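Local coordinates for protein beta-glucosidase (Pseudoalteromonas sp., PDB 3F95) that probably hydrolyses beta-glucosidic bonds as part of an exo-1,3/1,4-beta-glucanase, of which this chain is the extra C-terminal beta-sandwich domain, at residues L14-T25 and Q66-T77; V50-F61 and L161-A169. All blocks are in the same frame, centred on the assembly; numbering follows the deposited sequence.

Interaction 1: L14-T25 and Q66-T77; sequences LAKNMTWQLADT and QAALSLSYLEPT
An antiparallel strand pair, 18-24 with 67-73, brings T19 opposite S72, Q21 opposite S70 and A23 opposite A68. Each of these is a hydrogen-bonded pair with two backbone bonds, such as S72 N to T19 O at 2.8 Å. The strands belong to one sheet of the beta-sandwich, with strand 29-32 on the far side of 18-24 and strand 149-158 on that of 67-73. M18, W20, L22, L69, L71 and Y73 share the buried face, where strand 45-50 of the other sheet packs on W20, L22 and L69. M18 is bent at chi2 and chi3 (-60° and -65°), which folds its CE back over the middle of the Y73 ring, 3.9 Å from the centroid. SD sits obliquely to the same ring in a Met-aromatic contact, 3.4 Å from Y73 CD1. Over one face of the W20 indole lies L71 CD1, 4.1 Å from the centroid of the six-membered ring; L14 CD2 comes in beside it, 3.5 Å from L71 CD1. Where the chain turns the corner, N17 O accepts L74 N at 2.8 Å, and N17 ND2 makes a weak bond to T77 OG1. T77 OG1 in turn donates to E75 O at 2.7 Å.

Interaction 2: V50-F61 and L161-A169; sequences VNLSYQEDGRGF and LSLAIADVA
G58 O is gripped from opposite faces of its plane by two donors, the backbone N of V50 and the R59 side chain, with R59 NH1 to G58 O at 2.8 Å. The arginine nitrogen also bonds E56 O, and both oxygens lie in the guanidinium plane, whereas NH1 itself stands above the plane of each carbonyl. Two bends, chi1 -65° and chi2 -76°, fold the R59 chain back over its own turn, and its NE is hydrogen-bonded to G34 O. This is the end of a beta hairpin in the second sheet of the sandwich: the turn between strands 45-50 and 58-63 closes with a classic beta bulge, D57 and G58 both facing V50. Beyond the bulge, strand 58-63 runs antiparallel to strand 161-171. R59 and I165 exchange backbone bonds in both directions, and F61 N gives L163 O an almost straight one of 2.8 Å. Strand 45-50 lies on the other side of G60, and strand 87-94 on the other side of A164. Since G58 and G60 have no side chains, V50 can lean across them and bring CG2 to 4.0 Å from A164 CB. L52 CD2 meets A166 CB at 3.9 Å. On the opposite face of the sheet F61 crosses I165 at about a right angle, CE2 to CD1. The turn carboxylate of D57 takes L52 N on the syn lone pair of OD1 and S53 N on OD2. D167, at a G1 bulge facing F10, is salt-bridged to K91. Its carboxylate lies near that of D57, and water probably eases the repulsion: one molecule donates to D57 OD2 at 2.6 Å and to D167 OD1 at 2.7 Å, while a second donates to D57 O and D167 OD1 and accepts from D167 N at 2.8 Å.

From the N terminus the chain first makes strand 6-8, which pairs with 161-171, and then lays down strand 18-24, passes through the turn and strand of 50-61, and returns along 66-77, where interaction 1 closes a loop of 40 residues. About a hundred residues after F61, 161-169 completes interaction 2. The two therefore cross: 50-61 lies inside the loop of interaction 1, and 66-77 inside that of interaction 2. Strands 58-63 and 67-73 are consecutive but belong to different sheets, so the chain changes layers between them. Interaction 1 joins strands within one layer and interaction 2 within the other. The layers meet in the core, where F61 packs against W20 and L69, and V168 against L71.

Interaction 1: L14-T25 and Q66-T77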
loop_
_atom_site.group_PDB
_atom_site.type_symbol
_atom_site.label_atom_id
_atom_site.label_comp_id
_atom_site.label_asym_id
_atom_site.label_seq_id
_atom_site.Cartn_x
_atom_site.Cartn_y
_atom_site.Cartn_z
ATOM N N LEU A 14 4.824 -4.525 11.048
ATOM C CA LEU A 14 5.272 -5.267 9.871
ATOM C C LEU A 14 5.373 -6.737 10.220
ATOM O O LEU A 14 5.922 -7.095 11.272
ATOM C CB LEU A 14 6.657 -4.756 9.422
ATOM C CG LEU A 14 6.606 -3.369 8.770
ATOM C CD1 LEU A 14 7.997 -2.715 8.664
ATOM C CD2 LEU A 14 6.002 -3.479 7.398
ATOM N N ALA A 15 4.832 -7.583 9.352
ATOM C CA ALA A 15 4.980 -9.026 9.485
ATOM C C ALA A 15 6.452 -9.355 9.212
ATOM O O ALA A 15 7.191 -8.542 8.645
ATOM C CB ALA A 15 4.065 -9.739 8.477
ATOM N N LYS A 16 6.991 -10.486 9.658
ATOM C CA LYS A 16 8.496 -10.651 9.711
ATOM C C LYS A 16 9.439 -10.332 8.472
ATOM O O LYS A 16 10.411 -9.579 8.595
ATOM C CB LYS A 16 8.827 -12.012 10.333
ATOM C CG LYS A 16 8.476 -12.106 11.830
ATOM C CD LYS A 16 8.242 -13.562 12.327
ATOM C CE LYS A 16 9.527 -14.238 12.798
ATOM N NZ LYS A 16 9.314 -15.685 13.130
ATOM N N ASN A 17 9.165 -10.966 7.335
ATOM C CA ASN A 17 9.721 -10.813 6.000
ATOM C C ASN A 17 9.296 -9.530 5.276
ATOM O O ASN A 17 9.483 -9.451 4.079
ATOM C CB ASN A 17 9.308 -12.072 5.154
ATOM C CG ASN A 17 10.020 -12.185 3.789
ATOM O OD1 ASN A 17 11.176 -11.752 3.611
ATOM N ND2 ASN A 17 9.332 -12.826 2.817
ATOM N N MET A 18 8.770 -8.530 5.995
ATOM C CA MET A 18 8.262 -7.306 5.347
ATOM C C MET A 18 8.970 -6.018 5.773
ATOM O O MET A 18 9.400 -5.882 6.926
ATOM C CB MET A 18 6.744 -7.114 5.544
ATOM C CG MET A 18 5.853 -8.333 5.355
ATOM S SD MET A 18 5.956 -9.020 3.723
ATOM C CE MET A 18 5.268 -7.716 2.704
ATOM N N THR A 19 9.055 -5.064 4.841
ATOM C CA THR A 19 9.524 -3.706 5.133
ATOM C C THR A 19 8.725 -2.716 4.341
ATOM O O THR A 19 8.205 -3.033 3.279
ATOM C CB THR A 19 10.865 -3.255 4.448
ATOM O OG1 THR A 19 11.426 -4.222 3.571
ATOM C CG2 THR A 19 11.771 -2.532 5.332
ATOM N N TRP A 20 8.743 -1.471 4.815
ATOM C CA TRP A 20 8.352 -0.355 3.983
ATOM C C TRP A 20 9.597 0.040 3.165
ATOM O O TRP A 20 10.762 -0.077 3.644
ATOM C CB TRP A 20 7.937 0.837 4.839
ATOM C CG TRP A 20 6.774 0.580 5.760
ATOM C CD1 TRP A 20 6.811 0.420 7.096
ATOM C CD2 TRP A 20 5.393 0.473 5.375
ATOM N NE1 TRP A 20 5.538 0.183 7.591
ATOM C CE2 TRP A 20 4.647 0.242 6.556
ATOM C CE3 TRP A 20 4.725 0.537 4.145
ATOM C CZ2 TRP A 20 3.242 0.071 6.550
ATOM C CZ3 TRP A 20 3.324 0.377 4.138
ATOM C CH2 TRP A 20 2.609 0.155 5.332
ATOM N N GLN A 21 9.361 0.476 1.938
ATOM C CA GLN A 21 10.428 0.957 1.065
ATOM C C GLN A 21 10.073 2.339 0.552
ATOM O O GLN A 21 9.054 2.505 -0.120
ATOM C CB GLN A 21 10.642 0.013 -0.133
ATOM C CG GLN A 21 11.309 -1.289 0.211
ATOM C CD GLN A 21 11.909 -2.025 -0.992
ATOM O OE1 GLN A 21 12.547 -1.435 -1.878
ATOM N NE2 GLN A 21 11.747 -3.334 -0.989
ATOM N N LEU A 22 10.933 3.322 0.821
ATOM C CA LEU A 22 10.688 4.696 0.378
ATOM C C LEU A 22 11.738 5.025 -0.691
ATOM O O LEU A 22 12.938 5.118 -0.372
ATOM C CB LEU A 22 10.810 5.665 1.554
ATOM C CG LEU A 22 9.688 5.750 2.618
ATOM C CD1 LEU A 22 9.521 4.433 3.378
ATOM C CD2 LEU A 22 9.954 6.894 3.619
ATOM N N ALA A 23 11.283 5.104 -1.939
ATOM C CA ALA A 23 12.178 5.227 -3.101
ATOM C C ALA A 23 11.910 6.507 -3.884
ATOM O O ALA A 23 10.958 6.597 -4.708
ATOM C CB ALA A 23 12.078 3.962 -3.994
ATOM N N ASP A 24 12.721 7.523 -3.615
ATOM C CA ASP A 24 12.587 8.785 -4.359
ATOM C C ASP A 24 13.526 8.810 -5.588
ATOM O O ASP A 24 14.071 7.778 -5.965
ATOM C CB ASP A 24 12.753 10.003 -3.450
ATOM C CG ASP A 24 14.127 10.070 -2.781
ATOM O OD1 ASP A 24 15.088 9.451 -3.300
ATOM O OD2 ASP A 24 14.231 10.729 -1.732
ATOM N N THR A 25 13.746 9.983 -6.184
ATOM C CA THR A 25 14.561 10.068 -7.412
ATOM C C THR A 25 16.060 10.166 -7.100
ATOM O O THR A 25 16.897 10.256 -8.016
ATOM C CB THR A 25 14.128 11.239 -8.305
ATOM O OG1 THR A 25 14.185 12.458 -7.547
ATOM C CG2 THR A 25 12.659 11.014 -8.825
ATOM N N GLN A 66 8.223 13.254 -6.903
ATOM C CA GLN A 66 8.223 11.913 -7.473
ATOM C C GLN A 66 8.850 10.848 -6.569
ATOM O O GLN A 66 10.029 10.938 -6.232
ATOM C CB GLN A 66 8.961 11.930 -8.809
ATOM C CG GLN A 66 8.966 10.577 -9.481
ATOM C CD GLN A 66 7.581 10.151 -9.986
ATOM O OE1 GLN A 66 6.732 10.985 -10.305
ATOM N NE2 GLN A 66 7.366 8.850 -10.069
ATOM N N ALA A 67 8.069 9.833 -6.194
ATOM C CA ALA A 67 8.566 8.785 -5.293
ATOM C C ALA A 67 7.590 7.634 -5.271
ATOM O O ALA A 67 6.414 7.827 -5.612
ATOM C CB ALA A 67 8.735 9.324 -3.884
ATOM N N ALA A 68 8.119 6.451 -4.943
ATOM C CA ALA A 68 7.310 5.232 -4.781
ATOM C C ALA A 68 7.439 4.742 -3.346
ATOM O O ALA A 68 8.542 4.591 -2.810
ATOM C CB ALA A 68 7.753 4.155 -5.731
ATOM N N LEU A 69 6.291 4.479 -2.741
ATOM C CA LEU A 69 6.233 3.785 -1.468
ATOM C C LEU A 69 5.858 2.344 -1.766
ATOM O O LEU A 69 4.904 2.107 -2.523
ATOM C CB LEU A 69 5.118 4.359 -0.607
ATOM C CG LEU A 69 4.872 3.535 0.662
ATOM C CD1 LEU A 69 6.039 3.734 1.694
ATOM C CD2 LEU A 69 3.500 3.815 1.229
ATOM N N SER A 70 6.600 1.399 -1.203
ATOM C CA SER A 70 6.195 -0.010 -1.280
ATOM C C SER A 70 6.105 -0.641 0.100
ATOM O O SER A 70 6.832 -0.250 1.039
ATOM C CB SER A 70 7.204 -0.805 -2.130
ATOM O OG SER A 70 7.255 -0.292 -3.465
ATOM N N LEU A 71 5.204 -1.615 0.228
ATOM C CA LEU A 71 5.264 -2.565 1.307
ATOM C C LEU A 71 5.813 -3.827 0.633
ATOM O O LEU A 71 5.171 -4.399 -0.266
ATOM C CB LEU A 71 3.864 -2.802 1.892
ATOM C CG LEU A 71 3.748 -3.881 2.957
ATOM C CD1 LEU A 71 4.601 -3.575 4.172
ATOM C CD2 LEU A 71 2.254 -4.049 3.335
ATOM N N SER A 72 7.002 -4.248 1.047
ATOM C CA SER A 72 7.777 -5.179 0.228
ATOM C C SER A 72 8.312 -6.364 1.025
ATOM O O SER A 72 8.497 -6.276 2.235
ATOM C CB SER A 72 8.900 -4.435 -0.510
ATOM O OG SER A 72 9.948 -4.099 0.373
ATOM N N TYR A 73 8.514 -7.481 0.323
ATOM C CA TYR A 73 9.067 -8.687 0.913
ATOM C C TYR A 73 10.599 -8.556 0.917
ATOM O O TYR A 73 11.192 -8.065 -0.044
ATOM C CB TYR A 73 8.653 -9.911 0.081
ATOM C CG TYR A 73 7.163 -10.219 0.107
ATOM C CD1 TYR A 73 6.627 -11.054 1.080
ATOM C CD2 TYR A 73 6.307 -9.699 -0.858
ATOM C CE1 TYR A 73 5.266 -11.351 1.106
ATOM C CE2 TYR A 73 4.946 -10.002 -0.839
ATOM C CZ TYR A 73 4.438 -10.822 0.149
ATOM O OH TYR A 73 3.068 -11.112 0.175
ATOM N N LEU A 74 11.235 -8.981 1.991
ATOM C CA LEU A 74 12.690 -8.844 2.075
ATOM C C LEU A 74 13.408 -9.690 1.008
ATOM O O LEU A 74 14.443 -9.283 0.468
ATOM C CB LEU A 74 13.178 -9.047 3.513
ATOM C CG LEU A 74 12.837 -7.808 4.385
ATOM C CD1 LEU A 74 13.143 -8.024 5.843
ATOM C CD2 LEU A 74 13.554 -6.552 3.882
ATOM N N GLU A 75 12.810 -10.828 0.650
ATOM C CA GLU A 75 13.235 -11.572 -0.536
ATOM C C GLU A 75 11.999 -11.957 -1.326
ATOM O O GLU A 75 10.961 -12.184 -0.724
ATOM C CB GLU A 75 14.028 -12.819 -0.151
ATOM C CG GLU A 75 13.275 -13.792 0.728
ATOM C CD GLU A 75 14.024 -15.091 0.936
ATOM O OE1 GLU A 75 13.356 -16.146 0.968
ATOM O OE2 GLU A 75 15.269 -15.058 1.069
ATOM N N PRO A 76 12.102 -12.002 -2.674
ATOM C CA PRO A 76 10.984 -12.448 -3.504
ATOM C C PRO A 76 10.294 -13.692 -2.931
ATOM O O PRO A 76 10.950 -14.672 -2.552
ATOM C CB PRO A 76 11.632 -12.767 -4.857
ATOM C CG PRO A 76 13.105 -12.346 -4.756
ATOM C CD PRO A 76 13.260 -11.578 -3.485
ATOM N N THR A 77 8.970 -13.628 -2.890
ATOM C CA THR A 77 8.146 -14.616 -2.240
ATOM C C THR A 77 6.985 -14.935 -3.183
ATOM O O THR A 77 6.208 -14.050 -3.512
ATOM C CB THR A 77 7.631 -14.040 -0.906
ATOM O OG1 THR A 77 8.750 -13.675 -0.088
ATOM C CG2 THR A 77 6.737 -15.033 -0.149
HETATM O O HOH W 1 11.940 12.544 -5.794
#

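Interaction 2: V50-F61 and L161-A169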
loop_
_atom_site.group_PDB
_atom_site.type_symbol
_atom_site.label_atom_id
_atom_site.label_comp_id
_atom_site.label_asym_id
_atom_site.label_seq_id
_atom_site.Cartn_x
_atom_site.Cartn_y
_atom_site.Cartn_z
ATOM N N VAL A 50 0.363 7.050 12.551
ATOM C CA VAL A 50 -0.944 7.653 12.831
ATOM C C VAL A 50 -1.754 6.631 13.671
ATOM O O VAL A 50 -1.409 5.438 13.743
ATOM C CB VAL A 50 -1.712 8.014 11.532
ATOM C CG1 VAL A 50 -0.980 9.059 10.695
ATOM C CG2 VAL A 50 -2.016 6.791 10.694
ATOM N N ASN A 51 -2.831 7.101 14.280
ATOM C CA ASN A 51 -3.601 6.254 15.192
ATOM C C ASN A 51 -4.971 5.987 14.597
ATOM O O ASN A 51 -5.723 6.923 14.284
ATOM C CB ASN A 51 -3.713 6.926 16.567
ATOM C CG ASN A 51 -2.382 7.488 17.065
ATOM O OD1 ASN A 51 -1.329 6.836 17.000
ATOM N ND2 ASN A 51 -2.424 8.728 17.549
ATOM N N LEU A 52 -5.281 4.720 14.376
ATOM C CA LEU A 52 -6.592 4.363 13.884
ATOM C C LEU A 52 -7.402 3.669 14.986
ATOM O O LEU A 52 -8.339 4.252 15.511
ATOM C CB LEU A 52 -6.477 3.508 12.640
ATOM C CG LEU A 52 -7.786 3.024 11.996
ATOM C CD1 LEU A 52 -8.774 4.193 11.790
ATOM C CD2 LEU A 52 -7.487 2.343 10.687
ATOM N N SER A 53 -7.039 2.434 15.315
ATOM C CA SER A 53 -7.717 1.684 16.371
ATOM C C SER A 53 -6.897 1.682 17.654
ATOM O O SER A 53 -7.449 1.498 18.744
ATOM C CB SER A 53 -7.995 0.251 15.910
ATOM O OG SER A 53 -8.972 0.226 14.885
ATOM N N TYR A 54 -5.582 1.909 17.519
ATOM C CA TYR A 54 -4.618 1.887 18.635
ATOM C C TYR A 54 -3.617 3.009 18.403
ATOM O O TYR A 54 -3.639 3.632 17.318
ATOM C CB TYR A 54 -3.869 0.525 18.702
ATOM C CG TYR A 54 -4.795 -0.646 18.739
ATOM C CD1 TYR A 54 -5.282 -1.136 19.957
ATOM C CD2 TYR A 54 -5.224 -1.257 17.551
ATOM C CE1 TYR A 54 -6.183 -2.198 19.984
ATOM C CE2 TYR A 54 -6.100 -2.305 17.567
ATOM C CZ TYR A 54 -6.583 -2.777 18.787
ATOM O OH TYR A 54 -7.446 -3.834 18.769
ATOM N N GLN A 55 -2.760 3.304 19.384
ATOM C CA GLN A 55 -1.631 4.217 19.139
ATOM C C GLN A 55 -0.721 3.580 18.082
ATOM O O GLN A 55 -0.360 2.411 18.182
ATOM C CB GLN A 55 -0.837 4.668 20.412
ATOM C CG GLN A 55 -0.956 3.847 21.745
ATOM C CD GLN A 55 0.112 4.192 22.830
ATOM O OE1 GLN A 55 0.477 3.345 23.671
ATOM N NE2 GLN A 55 0.598 5.437 22.817
ATOM N N GLU A 56 -0.397 4.357 17.051
ATOM C CA GLU A 56 0.555 3.972 16.022
ATOM C C GLU A 56 0.246 2.732 15.187
ATOM O O GLU A 56 1.186 2.098 14.687
ATOM C CB GLU A 56 1.978 3.888 16.616
ATOM C CG GLU A 56 2.398 5.191 17.313
ATOM C CD GLU A 56 3.903 5.338 17.370
ATOM O OE1 GLU A 56 4.569 4.391 17.828
ATOM O OE2 GLU A 56 4.429 6.398 16.961
ATOM N N ASP A 57 -1.039 2.384 15.007
ATOM C CA ASP A 57 -1.355 1.223 14.165
ATOM C C ASP A 57 -1.408 1.540 12.665
ATOM O O ASP A 57 -1.562 0.636 11.850
ATOM C CB ASP A 57 -2.630 0.485 14.617
ATOM C CG ASP A 57 -3.874 1.333 14.504
ATOM O OD1 ASP A 57 -3.755 2.575 14.488
ATOM O OD2 ASP A 57 -4.974 0.749 14.459
ATOM N N GLY A 58 -1.264 2.818 12.309
ATOM C CA GLY A 58 -1.274 3.233 10.900
ATOM C C GLY A 58 0.041 3.914 10.528
ATOM O O GLY A 58 0.830 4.287 11.395
ATOM N N ARG A 59 0.252 4.117 9.235
ATOM C CA ARG A 59 1.389 4.910 8.798
ATOM C C ARG A 59 0.876 5.942 7.822
ATOM O O ARG A 59 0.138 5.607 6.884
ATOM C CB ARG A 59 2.451 4.018 8.160
ATOM C CG ARG A 59 3.086 3.014 9.126
ATOM C CD ARG A 59 4.109 3.672 10.070
ATOM N NE ARG A 59 4.673 2.660 10.981
ATOM C CZ ARG A 59 4.065 2.211 12.078
ATOM N NH1 ARG A 59 2.856 2.667 12.417
ATOM N NH2 ARG A 59 4.678 1.295 12.836
ATOM N N GLY A 60 1.271 7.198 8.038
ATOM C CA GLY A 60 0.921 8.284 7.136
ATOM C C GLY A 60 2.097 8.522 6.221
ATOM O O GLY A 60 3.252 8.464 6.675
ATOM N N PHE A 61 1.808 8.771 4.955
ATOM C CA PHE A 61 2.829 9.021 3.944
ATOM C C PHE A 61 2.527 10.328 3.214
ATOM O O PHE A 61 1.393 10.537 2.757
ATOM C CB PHE A 61 2.882 7.838 2.977
ATOM C CG PHE A 61 3.236 6.522 3.646
ATOM C CD1 PHE A 61 4.562 6.172 3.872
ATOM C CD2 PHE A 61 2.234 5.619 4.019
ATOM C CE1 PHE A 61 4.899 4.959 4.471
ATOM C CE2 PHE A 61 2.540 4.388 4.621
ATOM C CZ PHE A 61 3.885 4.060 4.872
ATOM N N LEU A 161 0.853 14.014 -2.828
ATOM C CA LEU A 161 -0.182 13.088 -2.320
ATOM C C LEU A 161 -0.000 12.969 -0.818
ATOM O O LEU A 161 1.121 13.017 -0.328
ATOM C CB LEU A 161 0.028 11.689 -2.916
ATOM C CG LEU A 161 -0.798 10.485 -2.394
ATOM C CD1 LEU A 161 -2.314 10.711 -2.663
ATOM C CD2 LEU A 161 -0.323 9.241 -3.110
ATOM N N SER A 162 -1.112 12.847 -0.095
ATOM C CA SER A 162 -1.055 12.530 1.321
ATOM C C SER A 162 -2.121 11.487 1.668
ATOM O O SER A 162 -3.326 11.690 1.422
ATOM C CB SER A 162 -1.218 13.804 2.158
ATOM O OG SER A 162 -1.136 13.502 3.532
ATOM N N LEU A 163 -1.677 10.396 2.291
ATOM C CA LEU A 163 -2.587 9.329 2.663
ATOM C C LEU A 163 -2.012 8.567 3.834
ATOM O O LEU A 163 -0.879 8.792 4.226
ATOM C CB LEU A 163 -2.855 8.391 1.479
ATOM C CG LEU A 163 -1.657 7.695 0.787
ATOM C CD1 LEU A 163 -0.982 6.607 1.616
ATOM C CD2 LEU A 163 -2.071 7.169 -0.581
ATOM N N ALA A 164 -2.819 7.670 4.379
ATOM C CA ALA A 164 -2.367 6.806 5.460
ATOM C C ALA A 164 -2.897 5.420 5.186
ATOM O O ALA A 164 -3.920 5.271 4.525
ATOM C CB ALA A 164 -2.853 7.305 6.766
ATOM N N ILE A 165 -2.186 4.413 5.686
ATOM C CA ILE A 165 -2.496 3.007 5.428
ATOM C C ILE A 165 -2.476 2.274 6.770
ATOM O O ILE A 165 -1.674 2.600 7.631
ATOM C CB ILE A 165 -1.432 2.409 4.470
ATOM C CG1 ILE A 165 -1.596 3.005 3.058
ATOM C CG2 ILE A 165 -1.553 0.883 4.377
ATOM C CD1 ILE A 165 -0.318 2.891 2.219
ATOM N N ALA A 166 -3.359 1.291 6.937
ATOM C CA ALA A 166 -3.344 0.422 8.100
ATOM C C ALA A 166 -3.903 -0.948 7.737
ATOM O O ALA A 166 -4.599 -1.088 6.741
ATOM C CB ALA A 166 -4.170 1.028 9.216
ATOM N N ASP A 167 -3.604 -1.944 8.568
ATOM C CA ASP A 167 -4.339 -3.210 8.568
ATOM C C ASP A 167 -4.292 -3.882 7.194
ATOM O O ASP A 167 -5.340 -4.172 6.548
ATOM C CB ASP A 167 -5.802 -2.977 9.010
ATOM C CG ASP A 167 -5.952 -2.613 10.496
ATOM O OD1 ASP A 167 -4.969 -2.583 11.281
ATOM O OD2 ASP A 167 -7.113 -2.363 10.898
ATOM N N VAL A 168 -3.075 -4.104 6.709
ATOM C CA VAL A 168 -2.868 -4.659 5.379
ATOM C C VAL A 168 -2.722 -6.154 5.490
ATOM O O VAL A 168 -1.846 -6.652 6.222
ATOM C CB VAL A 168 -1.585 -4.093 4.699
ATOM C CG1 VAL A 168 -1.477 -4.587 3.289
ATOM C CG2 VAL A 168 -1.628 -2.567 4.676
ATOM N N ALA A 169 -3.569 -6.886 4.767
ATOM C CA ALA A 169 -3.497 -8.353 4.833
ATOM C C ALA A 169 -3.979 -9.002 3.554
ATOM O O ALA A 169 -4.832 -8.429 2.859
ATOM C CB ALA A 169 -4.316 -8.870 6.040
HETATM O O HOH W 2 -8.499 -1.090 12.836
HETATM O O HOH W 3 -2.450 -1.746 11.122
HETATM O O HOH W 4 -5.065 -1.817 13.839
#